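Local coordinates for protein ULam111 (Flavobacterium sp., PDB 5WUT) that probably hydrolyses the beta-1,3-glucan laminarin, being a laminarinase of glycoside hydrolase family 16 built on a beta-jelly-roll fold, at residues Glu17-Thr20 / Lys21-Asn24; Glu216-Asp219 / Ala220-Pro223. All coordinates share one frame; numbering follows the deposited sequence.

Contact 1. Residues Glu17-Thr20 / Lys21-Asn24; sequences ELDT and KNWN
Asp19 folds the chain back on itself by receiving three backbone N-H groups from Lys21, Asn22 and Trp23. Its carboxylate takes the first: Lys21 N lies 3.0 Å from Asp19 OD1 and reaches it from above the carboxylate plane, 41° out of it. The carbonyl takes the other two. Asn22 N donates to Asp19 O at 3.0 Å from well above the carbonyl plane, while Trp23 N, 2.9 Å from Asp19 O, comes in the plane but with a more bent N-H angle of 132°. An Asx turn is thus laid over a beta turn close to type I, the two together making an Asx motif. The carboxylate can reach forward because CG stands anti to the backbone N (chi1 -172°), which also sets OD1 beside Lys21 CB.

Next to these bonds, Leu18 and Trp23 cross at about a right angle. Leu18 CD2 touches Trp23 CB at 3.7 Å, and CD1 sits over one face of the indole in a CH-pi contact, 4.0 Å from the centroid of the five-membered ring. The Asp19 carbonyl oxygen lies instead at the edge of that ring, 3.5 Å from Trp23 CD1.

Farther out, Ile72 of strand 66-80 touches both Leu18 and Trp23, and Glu11 takes the indole N-H. Lys77 NZ bonds to Thr20 O, Trp23 O and Asn24 OD1, bridging Thr20 O and Trp23 O, which lie 3.3 Å apart. Asn22 OD1 is bonded to Lys78. Chemically, one aspartate takes up three successive N-H groups of a tight bend, and Lys77 probably offsets the repulsion between the oxygens of Thr20 and Trp23 as the chain enters strand 24-25.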
# COMPACT_ATOMS: atom_id res chain seq x y z
N GLU A 17 -12.65 4.62 -30.87
CA GLU A 17 -13.90 4.40 -30.16
C GLU A 17 -13.80 3.14 -29.33
O GLU A 17 -12.89 2.32 -29.52
CB GLU A 17 -15.10 4.31 -31.12
CG GLU A 17 -15.06 3.20 -32.15
CD GLU A 17 -16.20 3.31 -33.16
OE1 GLU A 17 -16.52 4.45 -33.58
OE2 GLU A 17 -16.78 2.27 -33.52
N LEU A 18 -14.71 2.99 -28.38
CA LEU A 18 -14.79 1.78 -27.58
C LEU A 18 -15.05 0.59 -28.48
O LEU A 18 -15.91 0.64 -29.35
CB LEU A 18 -15.90 1.92 -26.53
CG LEU A 18 -15.94 0.89 -25.41
CD1 LEU A 18 -14.76 1.11 -24.49
CD2 LEU A 18 -17.24 1.05 -24.63
N ASP A 19 -14.31 -0.50 -28.28
CA ASP A 19 -14.50 -1.69 -29.10
C ASP A 19 -15.71 -2.49 -28.63
O ASP A 19 -15.65 -3.18 -27.62
CB ASP A 19 -13.24 -2.57 -29.06
CG ASP A 19 -13.30 -3.74 -30.05
OD1 ASP A 19 -14.37 -4.02 -30.63
OD2 ASP A 19 -12.25 -4.38 -30.25
N THR A 20 -16.82 -2.41 -29.37
CA THR A 20 -18.05 -3.08 -28.94
C THR A 20 -18.05 -4.59 -29.20
O THR A 20 -19.01 -5.28 -28.84
CB THR A 20 -19.30 -2.44 -29.59
OG1 THR A 20 -19.15 -2.41 -31.01
CG2 THR A 20 -19.48 -1.02 -29.08
N LYS A 21 -16.98 -5.10 -29.77
CA LYS A 21 -16.80 -6.54 -29.84
C LYS A 21 -16.38 -7.07 -28.47
O LYS A 21 -16.56 -8.24 -28.16
CB LYS A 21 -15.77 -6.93 -30.89
CG LYS A 21 -16.18 -6.57 -32.30
CD LYS A 21 -17.46 -7.28 -32.70
CE LYS A 21 -17.80 -7.03 -34.17
NZ LYS A 21 -16.56 -6.85 -34.98
N ASN A 22 -15.82 -6.18 -27.66
CA ASN A 22 -15.40 -6.56 -26.31
C ASN A 22 -16.24 -5.91 -25.21
O ASN A 22 -16.26 -6.42 -24.09
CB ASN A 22 -13.93 -6.21 -26.10
CG ASN A 22 -13.01 -7.09 -26.92
OD1 ASN A 22 -13.39 -8.21 -27.29
ND2 ASN A 22 -11.82 -6.60 -27.21
N TRP A 23 -16.94 -4.81 -25.53
CA TRP A 23 -17.68 -4.05 -24.51
C TRP A 23 -19.16 -3.89 -24.83
O TRP A 23 -19.55 -3.69 -25.98
CB TRP A 23 -17.08 -2.64 -24.33
CG TRP A 23 -15.71 -2.68 -23.72
CD1 TRP A 23 -14.52 -2.66 -24.40
CD2 TRP A 23 -15.39 -2.76 -22.33
NE1 TRP A 23 -13.47 -2.73 -23.51
CE2 TRP A 23 -13.98 -2.79 -22.23
CE3 TRP A 23 -16.16 -2.81 -21.16
CZ2 TRP A 23 -13.31 -2.88 -21.01
CZ3 TRP A 23 -15.50 -2.88 -19.94
CH2 TRP A 23 -14.09 -2.91 -19.87
N ASN A 24 -19.97 -3.95 -23.77
CA ASN A 24 -21.38 -3.60 -23.85
C ASN A 24 -21.60 -2.28 -23.15
O ASN A 24 -20.86 -1.94 -22.22
CB ASN A 24 -22.25 -4.63 -23.15
CG ASN A 24 -21.94 -6.03 -23.55
OD1 ASN A 24 -22.20 -6.43 -24.68
ND2 ASN A 24 -21.36 -6.80 -22.64

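Contact 2. Residues Glu216-Asp219 / Ala220-Pro223; sequences EVDD and AIFP
Asp218 meets Ala220 and Ile221 along nearly its whole side chain. Its CB lies 3.9 Å from Ile221 CG2, and CG comes a little nearer to the same methyl. At the tip the branches part: OD2 rests against Ile221 CG2 at 3.6 Å, whereas OD1 accepts a hydrogen bond from Ala220 N at 3.1 Å, the N-H arriving from above the carboxylate plane. Asp218 O accepts from Ile221 N, also 3.1 Å away, in a nearly straight bond of 168°. Together the two bonds form an Asx motif around a type I-like beta turn. With the carboxylate cut back to an alanine here, the Ala220 N-H would probably lose its acceptor and Ile221 CG2 its neighbour, leaving the turn to its main-chain bond.

Ile221 packs CG1 over the centre of the Phe222 ring, a position it gains from a chi1 of 74° that swings this branch back between its own N and carbonyl carbon. Val217 CG1 meets the same ring at its edge, 3.6 Å from Phe222 CE2, and Asp219 O lies at the edge too, 3.5 Å from Phe222 CD2. A water donates to both Asp219 O and Phe222 O, the latter the carbonyl of the cis peptide to Pro223, and so bridges the two ends of the bend. Ile208 of strand 200-208 touches Val217 and Phe222, while Tyr67 bonds to Asp219 OD1 and brings its ring against Phe222. Polar and apolar roles are split here: carboxylate and carbonyl hold the turn's N-H groups, and the phenylalanine ties that turn to the neighbouring strands.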
# COMPACT_ATOMS: atom_id res chain seq x y z
N GLU A 216 -26.09 12.51 -0.47
CA GLU A 216 -25.78 13.90 -0.78
C GLU A 216 -24.87 14.04 -1.98
O GLU A 216 -23.89 13.31 -2.11
CB GLU A 216 -25.15 14.60 0.42
CG GLU A 216 -26.10 14.74 1.59
CD GLU A 216 -27.45 15.33 1.19
OE1 GLU A 216 -27.47 16.35 0.46
OE2 GLU A 216 -28.48 14.76 1.60
N VAL A 217 -25.21 14.98 -2.86
CA VAL A 217 -24.40 15.28 -4.03
C VAL A 217 -24.12 16.77 -4.09
O VAL A 217 -25.04 17.60 -4.07
CB VAL A 217 -25.08 14.84 -5.35
CG1 VAL A 217 -24.23 15.24 -6.55
CG2 VAL A 217 -25.29 13.34 -5.36
N ASP A 218 -22.84 17.12 -4.16
CA ASP A 218 -22.39 18.49 -4.37
C ASP A 218 -22.43 18.83 -5.86
O ASP A 218 -21.53 18.47 -6.61
CB ASP A 218 -20.99 18.67 -3.79
CG ASP A 218 -20.40 20.05 -4.04
OD1 ASP A 218 -21.12 20.94 -4.54
OD2 ASP A 218 -19.21 20.25 -3.69
N ASP A 219 -23.47 19.53 -6.29
CA ASP A 219 -23.66 19.76 -7.72
C ASP A 219 -22.60 20.67 -8.34
O ASP A 219 -22.47 20.74 -9.56
CB ASP A 219 -25.06 20.33 -7.98
CG ASP A 219 -26.16 19.30 -7.79
OD1 ASP A 219 -25.92 18.10 -8.04
OD2 ASP A 219 -27.27 19.69 -7.37
N ALA A 220 -21.82 21.35 -7.51
CA ALA A 220 -20.76 22.21 -8.02
C ALA A 220 -19.61 21.40 -8.62
O ALA A 220 -18.78 21.95 -9.35
CB ALA A 220 -20.23 23.12 -6.93
N ILE A 221 -19.54 20.11 -8.31
CA ILE A 221 -18.40 19.31 -8.76
C ILE A 221 -18.43 18.98 -10.25
O ILE A 221 -17.41 18.65 -10.84
CB ILE A 221 -18.26 17.97 -7.97
CG1 ILE A 221 -19.31 16.93 -8.37
CG2 ILE A 221 -18.25 18.22 -6.46
CD1 ILE A 221 -19.21 15.61 -7.57
N PHE A 222 -19.61 19.05 -10.87
CA PHE A 222 -19.76 18.58 -12.24
C PHE A 222 -19.28 19.62 -13.24
O PHE A 222 -19.48 20.81 -13.04
CB PHE A 222 -21.22 18.21 -12.50
CG PHE A 222 -21.71 17.12 -11.63
CD1 PHE A 222 -21.28 15.81 -11.85
CD2 PHE A 222 -22.54 17.38 -10.55
CE1 PHE A 222 -21.71 14.77 -11.03
CE2 PHE A 222 -22.98 16.35 -9.73
CZ PHE A 222 -22.55 15.04 -9.97
N PRO A 223 -18.65 19.17 -14.34
CA PRO A 223 -18.43 17.77 -14.72
C PRO A 223 -17.20 17.12 -14.07
O PRO A 223 -16.27 17.82 -13.71
CB PRO A 223 -18.25 17.86 -16.24
CG PRO A 223 -17.59 19.18 -16.43
CD PRO A 223 -18.21 20.10 -15.39
O HOH W 1 -21.55 21.91 -11.58

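From the N terminus, strand 7-11 comes first, and the chain then bends at contact 1, which closes a short loop before strand 24-25 and sets it against strand 66-80. Most of the jelly roll follows. Only after strand 200-208 and helix 210-213 does the chain reach contact 2, which closes a second turn ahead of the final strand 224-234 and leans on strands 55-63 and 200-208. The two loops are in series, neither nested nor crossed, with centres 29 Å apart and nearest atoms about 19 Å apart. Strand 224-234, which leaves contact 2, pairs with strand 7-11, which precedes contact 1, joining both chain ends.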